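Local coordinates for protein UDP-N-acetylglucosamine 2-epimerase (Listeria monocytogenes, PDB 3OT5) that probably catalyses the reversible epimerisation at C2 of the sugar that interconverts UDP-N-acetylglucosamine and UDP-N-acetylmannosamine, at residues A[59-65]-A[80-86]; A[191-197]-A[397-401]; A[208-213]-A[293-298]; A[251-255]-A[355-360]. All coordinates share one frame; numbering follows the deposited sequence.

Contact 1 (A[59-65]-A[80-86]); sequences STVVITA and IKPDIDL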
# COMPACT_ATOMS: atom_id res chain seq x y z
N SER A 59 19.52 13.16 -0.69
CA SER A 59 18.50 12.41 0.05
C SER A 59 18.87 12.14 1.50
O SER A 59 19.89 11.54 1.76
CB SER A 59 18.22 11.09 -0.65
OG SER A 59 17.21 10.37 0.02
N THR A 60 18.05 12.61 2.44
CA THR A 60 18.28 12.35 3.86
C THR A 60 17.11 11.50 4.34
O THR A 60 15.97 11.94 4.30
CB THR A 60 18.38 13.62 4.71
OG1 THR A 60 19.44 14.46 4.23
CG2 THR A 60 18.66 13.27 6.18
N VAL A 61 17.40 10.29 4.77
CA VAL A 61 16.36 9.40 5.25
C VAL A 61 16.39 9.37 6.76
O VAL A 61 17.43 9.07 7.37
CB VAL A 61 16.54 8.00 4.71
CG1 VAL A 61 15.60 7.03 5.43
CG2 VAL A 61 16.32 7.99 3.18
N VAL A 62 15.23 9.67 7.35
CA VAL A 62 15.05 9.72 8.78
C VAL A 62 14.02 8.67 9.21
O VAL A 62 12.88 8.67 8.72
CB VAL A 62 14.52 11.11 9.21
CG1 VAL A 62 14.39 11.18 10.72
CG2 VAL A 62 15.44 12.22 8.68
N ILE A 63 14.43 7.78 10.10
CA ILE A 63 13.55 6.75 10.61
C ILE A 63 13.01 7.15 11.98
O ILE A 63 13.75 7.67 12.83
CB ILE A 63 14.27 5.41 10.75
CG1 ILE A 63 14.88 4.98 9.42
CG2 ILE A 63 13.31 4.34 11.24
CD1 ILE A 63 15.59 3.63 9.50
N THR A 64 11.72 6.90 12.18
CA THR A 64 11.02 7.18 13.42
C THR A 64 10.05 6.03 13.68
O THR A 64 8.83 6.22 13.66
CB THR A 64 10.20 8.50 13.34
OG1 THR A 64 9.32 8.44 12.22
CG2 THR A 64 11.11 9.70 13.21
N ALA A 65 10.61 4.83 13.88
CA ALA A 65 9.83 3.62 14.12
C ALA A 65 9.54 3.38 15.60
O ALA A 65 10.43 3.04 16.37
CB ALA A 65 10.55 2.40 13.52
N ILE A 80 18.95 1.02 1.06
CA ILE A 80 18.79 2.36 1.60
C ILE A 80 19.43 2.46 2.96
O ILE A 80 18.99 1.83 3.92
CB ILE A 80 17.30 2.72 1.76
CG1 ILE A 80 16.65 2.90 0.39
CG2 ILE A 80 17.13 4.00 2.55
CD1 ILE A 80 15.17 3.27 0.45
N LYS A 81 20.48 3.27 3.04
CA LYS A 81 21.16 3.48 4.29
C LYS A 81 20.41 4.63 4.94
O LYS A 81 20.37 5.71 4.36
CB LYS A 81 22.61 3.89 4.04
CG LYS A 81 23.40 2.98 3.10
CD LYS A 81 23.58 1.56 3.62
CE LYS A 81 24.45 0.76 2.65
NZ LYS A 81 24.71 -0.64 3.11
N PRO A 82 19.78 4.41 6.10
CA PRO A 82 19.07 5.52 6.74
C PRO A 82 20.08 6.51 7.33
O PRO A 82 21.08 6.08 7.91
CB PRO A 82 18.27 4.84 7.84
CG PRO A 82 19.05 3.63 8.18
CD PRO A 82 19.72 3.18 6.92
N ASP A 83 19.84 7.81 7.20
CA ASP A 83 20.78 8.82 7.71
C ASP A 83 20.61 9.10 9.20
O ASP A 83 21.60 9.27 9.92
CB ASP A 83 20.68 10.12 6.91
CG ASP A 83 20.96 9.93 5.43
OD1 ASP A 83 21.96 10.48 4.94
OD2 ASP A 83 20.21 9.18 4.77
N ILE A 84 19.37 9.17 9.66
CA ILE A 84 19.07 9.44 11.06
C ILE A 84 18.04 8.43 11.55
O ILE A 84 17.07 8.12 10.85
CB ILE A 84 18.59 10.91 11.24
CG1 ILE A 84 19.72 11.86 10.80
CG2 ILE A 84 18.17 11.18 12.67
CD1 ILE A 84 19.40 13.32 10.93
N ASP A 85 18.28 7.89 12.74
CA ASP A 85 17.39 6.90 13.32
C ASP A 85 17.00 7.33 14.73
O ASP A 85 17.80 7.23 15.65
CB ASP A 85 18.07 5.53 13.34
CG ASP A 85 17.13 4.40 13.79
OD1 ASP A 85 17.43 3.23 13.48
OD2 ASP A 85 16.09 4.69 14.42
N LEU A 86 15.77 7.82 14.87
CA LEU A 86 15.25 8.26 16.16
C LEU A 86 14.55 7.10 16.84
O LEU A 86 13.60 6.52 16.29
CB LEU A 86 14.28 9.41 15.98
CG LEU A 86 14.83 10.62 15.24
CD1 LEU A 86 13.76 11.69 15.15
CD2 LEU A 86 16.08 11.16 15.94
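The backbone of V61 is held by both the side chain and the backbone of D83. The V61 N-H points almost straight at D83 OD2, 3.0 Å away, and meets that oxygen from above the carboxylate plane. In return V61 O takes two backbone donors lying in its carbonyl plane, D83 N at 2.7 Å and I84 N at 3.0 Å, the first with a more bent N-H angle (132°). The D83 carboxylate gets there because CG sits beside its backbone N, opposite the carbonyl carbon (chi1 -59°), while D83 CB lies 3.8 Å from T60 CG2. From here the two chains run on as parallel strands: I63 N donates to I84 O at 2.8 Å and L86 N to I63 O at 2.9 Å. Strand 84-85 is an edge strand of the seven-stranded parallel sheet in the N-terminal Rossmann-like domain. V62 and I84 share one face of it, which helix 95-113 packs against through I106 and V109. On the other face I63 CD1 presses closely on P82 CB, and L75 of helix 72-77 touches both residues. Further back, V61 CG2 meets I80 CG2 at 4.1 Å, with V47 of helix 37-51 against both side chains.

Contact 2 (A[191-197]-A[397-401]); sequences PATIFVT and RPEDF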
# COMPACT_ATOMS: atom_id res chain seq x y z
N PRO A 191 -5.06 24.22 -6.63
CA PRO A 191 -4.85 23.20 -7.66
C PRO A 191 -3.39 23.07 -8.12
O PRO A 191 -2.93 21.97 -8.38
CB PRO A 191 -5.73 23.68 -8.84
CG PRO A 191 -6.71 24.65 -8.26
CD PRO A 191 -6.09 25.22 -7.01
N ALA A 192 -2.69 24.19 -8.23
CA ALA A 192 -1.29 24.18 -8.66
C ALA A 192 -0.37 23.39 -7.70
O ALA A 192 0.75 23.03 -8.07
CB ALA A 192 -0.77 25.61 -8.82
N THR A 193 -0.84 23.11 -6.49
CA THR A 193 -0.03 22.37 -5.53
C THR A 193 -0.36 20.87 -5.42
O THR A 193 0.32 20.13 -4.69
CB THR A 193 -0.16 23.00 -4.14
OG1 THR A 193 -1.49 22.83 -3.65
CG2 THR A 193 0.20 24.50 -4.18
N ILE A 194 -1.37 20.40 -6.15
CA ILE A 194 -1.76 18.99 -6.08
C ILE A 194 -1.38 18.23 -7.34
O ILE A 194 -1.65 18.68 -8.47
CB ILE A 194 -3.28 18.83 -5.90
CG1 ILE A 194 -3.79 19.63 -4.70
CG2 ILE A 194 -3.63 17.36 -5.71
CD1 ILE A 194 -5.30 19.75 -4.69
N PHE A 195 -0.80 17.05 -7.16
CA PHE A 195 -0.41 16.22 -8.30
C PHE A 195 -0.89 14.79 -8.12
O PHE A 195 -0.52 14.14 -7.16
CB PHE A 195 1.11 16.22 -8.46
CG PHE A 195 1.70 17.56 -8.74
CD1 PHE A 195 1.91 17.98 -10.05
CD2 PHE A 195 2.03 18.42 -7.71
CE1 PHE A 195 2.45 19.22 -10.32
CE2 PHE A 195 2.58 19.68 -7.97
CZ PHE A 195 2.79 20.07 -9.27
N VAL A 196 -1.73 14.31 -9.05
CA VAL A 196 -2.19 12.93 -9.01
C VAL A 196 -1.00 12.19 -9.60
O VAL A 196 -0.72 12.28 -10.78
CB VAL A 196 -3.44 12.67 -9.89
CG1 VAL A 196 -3.86 11.17 -9.78
CG2 VAL A 196 -4.58 13.57 -9.48
N THR A 197 -0.31 11.46 -8.75
CA THR A 197 0.89 10.74 -9.14
C THR A 197 0.74 9.23 -9.19
O THR A 197 1.57 8.54 -9.77
CB THR A 197 1.95 11.02 -8.08
OG1 THR A 197 1.47 10.52 -6.82
CG2 THR A 197 2.21 12.52 -7.96
N ARG A 397 6.18 21.37 -15.41
CA ARG A 397 5.24 20.83 -14.43
C ARG A 397 4.76 19.47 -14.91
O ARG A 397 4.22 19.35 -16.00
CB ARG A 397 4.02 21.75 -14.31
CG ARG A 397 2.94 21.20 -13.42
CD ARG A 397 1.65 22.01 -13.50
NE ARG A 397 0.63 21.40 -12.65
CZ ARG A 397 0.47 21.66 -11.36
NH1 ARG A 397 1.26 22.53 -10.73
NH2 ARG A 397 -0.50 21.04 -10.67
N PRO A 398 4.94 18.42 -14.09
CA PRO A 398 4.50 17.12 -14.53
C PRO A 398 2.98 17.06 -14.59
O PRO A 398 2.31 17.66 -13.76
CB PRO A 398 5.03 16.19 -13.45
CG PRO A 398 5.00 17.02 -12.22
CD PRO A 398 5.32 18.41 -12.66
N GLU A 399 2.43 16.36 -15.57
CA GLU A 399 1.00 16.27 -15.69
C GLU A 399 0.54 15.07 -14.86
O GLU A 399 1.32 14.15 -14.60
CB GLU A 399 0.59 16.15 -17.16
CG GLU A 399 -0.86 16.54 -17.44
CD GLU A 399 -1.14 16.67 -18.92
OE1 GLU A 399 -0.59 15.87 -19.71
OE2 GLU A 399 -1.92 17.57 -19.30
N ASP A 400 -0.71 15.10 -14.43
CA ASP A 400 -1.30 14.03 -13.61
C ASP A 400 -1.26 12.64 -14.24
O ASP A 400 -1.24 12.49 -15.47
CB ASP A 400 -2.75 14.36 -13.27
CG ASP A 400 -2.88 15.50 -12.29
OD1 ASP A 400 -1.91 15.74 -11.54
OD2 ASP A 400 -3.97 16.11 -12.22
N PHE A 401 -1.26 11.63 -13.39
CA PHE A 401 -1.29 10.25 -13.85
C PHE A 401 -2.67 10.03 -14.46
O PHE A 401 -3.69 10.25 -13.81
CB PHE A 401 -1.00 9.27 -12.70
CG PHE A 401 -1.35 7.84 -13.03
CD1 PHE A 401 -0.66 7.15 -14.02
CD2 PHE A 401 -2.36 7.18 -12.34
CE1 PHE A 401 -0.99 5.83 -14.33
CE2 PHE A 401 -2.68 5.86 -12.64
CZ PHE A 401 -2.00 5.19 -13.64
O HOH W 1 1.54 14.06 -11.39
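V196 O accepts F401 N at 2.7 Å and also a water, which donates to it at 2.9 Å and to E399 O at 3.2 Å, so residues 399-401 are tied to the strand directly and through a water. The neighbouring V196 N donates to D400 OD1 at 2.9 Å, reaching the oxygen from above the carboxylate plane. D400 therefore bridges two partners: its other oxygen, OD2, forms a salt bridge with K181 of helix 178-186, and the V196 side chain lies across the carboxylate, with CG2 near OD2.

At the far end of the contact R397 lies over F195. Its side chain is extended from CG to NE, with CG anti to the backbone N (chi1 174°), and this carries the guanidinium across one face of the ring, the two planes 28° apart. F195 CE1 sits beneath the centre of the guanidinium, 3.3 Å from R397 CZ. The position is fixed by an almost straight bond from R397 NH1 to A192 O at 2.8 Å, with the acceptor in the guanidinium plane. P398 packs against the same ring, its CD 3.8 Å from F195 CE1, and its carbonyl oxygen lies at the ring edge.

Strand 194-196 is one of the two edge strands of the seven-stranded parallel sheet, bonded on its inner side to strand 172-175. The C-terminal tail, which follows helix 380-392, lies along this edge strand, so the end of the chain is fastened to the Rossmann-like domain in which the chain begins.

Contact 3 (A[208-213]-A[293-298]); sequences TVQKDY and IDFHNF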
# COMPACT_ATOMS: atom_id res chain seq x y z
N THR A 208 10.53 -5.22 -4.82
CA THR A 208 10.19 -6.33 -3.91
C THR A 208 9.99 -7.67 -4.63
O THR A 208 10.27 -8.73 -4.07
CB THR A 208 8.92 -6.00 -3.12
OG1 THR A 208 7.86 -5.79 -4.03
CG2 THR A 208 9.13 -4.74 -2.28
N VAL A 209 9.48 -7.60 -5.86
CA VAL A 209 9.27 -8.79 -6.67
C VAL A 209 10.61 -9.19 -7.25
O VAL A 209 11.22 -8.42 -8.02
CB VAL A 209 8.30 -8.55 -7.83
CG1 VAL A 209 8.21 -9.79 -8.71
CG2 VAL A 209 6.93 -8.15 -7.30
N GLN A 210 11.07 -10.38 -6.89
CA GLN A 210 12.36 -10.87 -7.32
C GLN A 210 12.33 -11.51 -8.69
O GLN A 210 11.34 -12.11 -9.09
CB GLN A 210 12.88 -11.90 -6.32
CG GLN A 210 13.04 -11.40 -4.90
CD GLN A 210 13.63 -12.47 -3.99
OE1 GLN A 210 13.75 -13.63 -4.37
NE2 GLN A 210 14.03 -12.07 -2.79
N LYS A 211 13.46 -11.41 -9.39
CA LYS A 211 13.66 -11.99 -10.72
C LYS A 211 13.17 -13.44 -10.72
O LYS A 211 12.29 -13.81 -11.49
CB LYS A 211 15.15 -11.93 -11.06
CG LYS A 211 15.57 -12.44 -12.44
CD LYS A 211 17.10 -12.53 -12.50
CE LYS A 211 17.65 -12.93 -13.86
NZ LYS A 211 17.51 -11.85 -14.89
N ASP A 212 13.74 -14.24 -9.83
CA ASP A 212 13.39 -15.65 -9.71
C ASP A 212 13.19 -16.01 -8.24
O ASP A 212 14.08 -16.56 -7.60
CB ASP A 212 14.47 -16.51 -10.35
CG ASP A 212 14.08 -17.97 -10.45
OD1 ASP A 212 13.08 -18.38 -9.81
OD2 ASP A 212 14.77 -18.71 -11.17
N TYR A 213 12.01 -15.69 -7.72
CA TYR A 213 11.66 -15.96 -6.33
C TYR A 213 11.65 -17.45 -6.02
O TYR A 213 11.30 -18.28 -6.85
CB TYR A 213 10.32 -15.30 -5.98
CG TYR A 213 9.85 -15.53 -4.57
CD1 TYR A 213 10.42 -14.83 -3.51
CD2 TYR A 213 8.80 -16.40 -4.30
CE1 TYR A 213 9.96 -15.02 -2.20
CE2 TYR A 213 8.33 -16.59 -3.00
CZ TYR A 213 8.91 -15.91 -1.95
OH TYR A 213 8.46 -16.10 -0.66
N ILE A 293 6.61 -8.59 1.52
CA ILE A 293 7.53 -8.88 0.42
C ILE A 293 7.32 -10.29 -0.15
O ILE A 293 7.20 -10.45 -1.37
CB ILE A 293 8.98 -8.67 0.85
CG1 ILE A 293 9.18 -7.18 1.17
CG2 ILE A 293 9.94 -9.10 -0.24
CD1 ILE A 293 10.51 -6.84 1.72
N ASP A 294 7.29 -11.30 0.71
CA ASP A 294 7.04 -12.66 0.25
C ASP A 294 5.70 -12.68 -0.44
O ASP A 294 5.51 -13.34 -1.47
CB ASP A 294 7.03 -13.66 1.40
CG ASP A 294 8.42 -14.04 1.85
OD1 ASP A 294 9.20 -14.53 1.00
OD2 ASP A 294 8.71 -13.94 3.06
N PHE A 295 4.76 -11.93 0.12
CA PHE A 295 3.43 -11.84 -0.42
C PHE A 295 3.42 -11.27 -1.83
O PHE A 295 2.72 -11.79 -2.70
CB PHE A 295 2.53 -11.01 0.49
CG PHE A 295 1.09 -11.05 0.09
CD1 PHE A 295 0.27 -12.07 0.54
CD2 PHE A 295 0.57 -10.10 -0.76
CE1 PHE A 295 -1.05 -12.12 0.16
CE2 PHE A 295 -0.75 -10.15 -1.15
CZ PHE A 295 -1.56 -11.16 -0.70
N HIS A 296 4.19 -10.21 -2.08
CA HIS A 296 4.23 -9.66 -3.43
C HIS A 296 4.70 -10.73 -4.42
O HIS A 296 4.20 -10.82 -5.54
CB HIS A 296 5.13 -8.42 -3.56
CG HIS A 296 4.64 -7.22 -2.80
ND1 HIS A 296 5.49 -6.27 -2.27
CD2 HIS A 296 3.39 -6.85 -2.44
CE1 HIS A 296 4.78 -5.35 -1.65
NE2 HIS A 296 3.50 -5.68 -1.73
N ASN A 297 5.68 -11.52 -3.99
CA ASN A 297 6.22 -12.59 -4.83
C ASN A 297 5.22 -13.72 -5.09
O ASN A 297 5.21 -14.31 -6.17
CB ASN A 297 7.55 -13.06 -4.25
CG ASN A 297 8.64 -11.99 -4.40
OD1 ASN A 297 9.25 -11.86 -5.47
ND2 ASN A 297 8.91 -11.26 -3.33
N PHE A 298 4.37 -14.02 -4.11
CA PHE A 298 3.32 -15.03 -4.30
C PHE A 298 2.28 -14.46 -5.21
O PHE A 298 1.78 -15.11 -6.12
CB PHE A 298 2.66 -15.44 -2.97
CG PHE A 298 3.33 -16.59 -2.30
CD1 PHE A 298 2.75 -17.85 -2.37
CD2 PHE A 298 4.54 -16.43 -1.66
CE1 PHE A 298 3.34 -18.93 -1.77
CE2 PHE A 298 5.16 -17.51 -1.05
CZ PHE A 298 4.55 -18.77 -1.11
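Where the chain leaves helix 200-208 and heads into the C-terminal Rossmann-like domain, the loop 209-213 packs on helix 292-301, with N297 as the hub. Its side-chain amide is used at both ends: OD1 takes Q210 N at 2.7 Å, in the carbonyl plane and nearly straight, while ND2 donates to T208 O at 3.0 Å and also to I293 O in its own helix. Three bonds hold the amide and fix its rotation, and two of them hold the chain where helix 200-208 ends, at T208 O and Q210 N. Beside it, T208 OG1 and H296 ND1 share a hydrogen bond of 3.0 Å. The threonine oxygen reaches the imidazole by standing between its backbone N and carbonyl carbon (chi1 60°), and E315 takes H296 NE2. The Y213 ring, its CG anti to the backbone N (chi1 179°), lies over N297, ring and amide planes 11° apart and stacked. N297 CB makes a CH-pi contact 3.4 Å from the Y213 ring centroid, almost along the normal. At the ring's far end Y213 OH points at D294 OD1, modelled so close that the length is doubtful, and F298 CE2 stands 3.6 Å from Y213 OH.

Contact 4 (A[251-255]-A[355-360]); sequences IVESR and ALDLLD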
# COMPACT_ATOMS: atom_id res chain seq x y z
N ILE A 251 -14.06 -24.59 -4.20
CA ILE A 251 -13.47 -24.13 -5.45
C ILE A 251 -12.32 -25.08 -5.79
O ILE A 251 -12.21 -25.57 -6.93
CB ILE A 251 -12.93 -22.67 -5.35
CG1 ILE A 251 -14.06 -21.67 -5.10
CG2 ILE A 251 -12.20 -22.27 -6.61
CD1 ILE A 251 -13.57 -20.25 -4.79
N VAL A 252 -11.48 -25.35 -4.80
CA VAL A 252 -10.34 -26.25 -4.96
C VAL A 252 -10.77 -27.67 -5.35
O VAL A 252 -10.17 -28.26 -6.24
CB VAL A 252 -9.47 -26.28 -3.70
CG1 VAL A 252 -8.43 -27.41 -3.79
CG2 VAL A 252 -8.80 -24.93 -3.50
N GLU A 253 -11.79 -28.20 -4.69
CA GLU A 253 -12.27 -29.56 -5.01
C GLU A 253 -12.91 -29.64 -6.40
O GLU A 253 -12.77 -30.64 -7.09
CB GLU A 253 -13.28 -30.06 -3.96
CG GLU A 253 -12.69 -30.26 -2.57
CD GLU A 253 -13.70 -30.80 -1.58
OE1 GLU A 253 -14.76 -31.31 -2.00
OE2 GLU A 253 -13.41 -30.74 -0.36
N SER A 254 -13.61 -28.58 -6.79
CA SER A 254 -14.30 -28.53 -8.08
C SER A 254 -13.37 -28.32 -9.27
O SER A 254 -13.71 -28.71 -10.39
CB SER A 254 -15.34 -27.41 -8.06
OG SER A 254 -16.29 -27.63 -7.03
N ARG A 255 -12.23 -27.69 -9.03
CA ARG A 255 -11.24 -27.41 -10.07
C ARG A 255 -9.89 -27.97 -9.64
O ARG A 255 -9.18 -27.36 -8.83
CB ARG A 255 -11.14 -25.90 -10.32
CG ARG A 255 -12.43 -25.28 -10.84
CD ARG A 255 -12.82 -25.88 -12.20
NE ARG A 255 -14.03 -25.24 -12.73
CZ ARG A 255 -15.27 -25.64 -12.48
NH1 ARG A 255 -16.29 -24.98 -13.02
NH2 ARG A 255 -15.52 -26.69 -11.69
N ALA A 355 -15.38 -16.92 -8.42
CA ALA A 355 -14.10 -17.58 -8.60
C ALA A 355 -14.14 -18.45 -9.86
O ALA A 355 -13.28 -18.34 -10.75
CB ALA A 355 -13.79 -18.43 -7.40
N LEU A 356 -15.14 -19.32 -9.94
CA LEU A 356 -15.28 -20.22 -11.09
C LEU A 356 -15.33 -19.43 -12.39
O LEU A 356 -14.69 -19.81 -13.37
CB LEU A 356 -16.53 -21.10 -10.94
CG LEU A 356 -16.52 -22.05 -9.75
CD1 LEU A 356 -17.72 -23.00 -9.82
CD2 LEU A 356 -15.24 -22.84 -9.71
N ASP A 357 -16.08 -18.34 -12.39
CA ASP A 357 -16.19 -17.47 -13.57
C ASP A 357 -14.80 -17.16 -14.10
O ASP A 357 -14.50 -17.39 -15.27
CB ASP A 357 -16.89 -16.16 -13.20
CG ASP A 357 -17.00 -15.19 -14.36
OD1 ASP A 357 -16.81 -13.97 -14.13
OD2 ASP A 357 -17.24 -15.63 -15.51
N LEU A 358 -13.94 -16.64 -13.21
CA LEU A 358 -12.57 -16.28 -13.56
C LEU A 358 -11.72 -17.48 -13.95
O LEU A 358 -10.92 -17.41 -14.88
CB LEU A 358 -11.90 -15.53 -12.40
CG LEU A 358 -12.52 -14.17 -12.10
CD1 LEU A 358 -11.85 -13.52 -10.89
CD2 LEU A 358 -12.41 -13.28 -13.31
N LEU A 359 -11.90 -18.59 -13.24
CA LEU A 359 -11.15 -19.80 -13.55
C LEU A 359 -11.56 -20.47 -14.88
O LEU A 359 -10.70 -20.96 -15.62
CB LEU A 359 -11.28 -20.80 -12.40
CG LEU A 359 -10.58 -20.39 -11.10
CD1 LEU A 359 -10.99 -21.30 -9.95
CD2 LEU A 359 -9.06 -20.38 -11.29
N ASP A 360 -12.85 -20.44 -15.21
CA ASP A 360 -13.36 -21.12 -16.42
C ASP A 360 -13.40 -20.28 -17.69
O ASP A 360 -13.47 -20.82 -18.81
CB ASP A 360 -14.77 -21.63 -16.16
CG ASP A 360 -14.86 -22.51 -14.94
OD1 ASP A 360 -13.84 -22.66 -14.22
OD2 ASP A 360 -15.95 -23.05 -14.68
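R255 and D360 meet with their flat groups nearly coplanar, guanidinium and carboxylate planes 22° apart, although the two side chains cross at about a right angle. The grip is side-on and two-pronged. R255 NE donates to D360 OD1 at 3.0 Å, on the syn side and somewhat out of the carboxylate plane, while R255 NH1 gives a shorter and almost straight bond of 2.6 Å to the syn lone pair of D360 OD2. A bend at chi2 (-62°) folds the arginine back, so that R255 NH2 also reaches S254 O at 3.0 Å, and the guanidinium is held on two sides.

L356 fills in beneath this pair. Its CD2 lies over the centre of one guanidinium face, 3.9 Å from R255 CZ, and the same methyl touches R255 CG at 3.9 Å. Deeper down the side chains are all apolar: I251 CG2 meets L359 CD1 at 3.7 Å, the two crossing at about a right angle. F306 of strand 302-307 touches I251 and A355 from the sheet side, so the ends of helices 240-254 and 348-360 lie next to each other on one face of the six-stranded parallel sheet in the C-terminal Rossmann-like domain.

With aliphatic groups next to the sheet and an ion pair further out, each carboxylate oxygen receives one N-H from R255, and the leucine methyl covers one guanidinium face, which may limit water there.

How the contacts relate
The four contacts span a chain built of two Rossmann-like domains. Contacts 1 and 2 involve the two outermost strands of the seven-stranded parallel sheet, 84-85 and 194-196; their centres are 27 Å apart. Contact 4 lies beside the six-stranded sheet, across the chain's centre from contact 1, with centres 46 Å apart. Contact 3 sits between, 25 Å from the centres of both, where the chain crosses into the second domain. Along the sequence contact 1 closes first, contacts 3 and 4 interleave, and contact 2 spans both, its tail segment 397-401 returning to the first domain. Enzymes of this fold usually bind substrate in the interdomain cleft; contact 3 joins the linker region to the C-terminal domain.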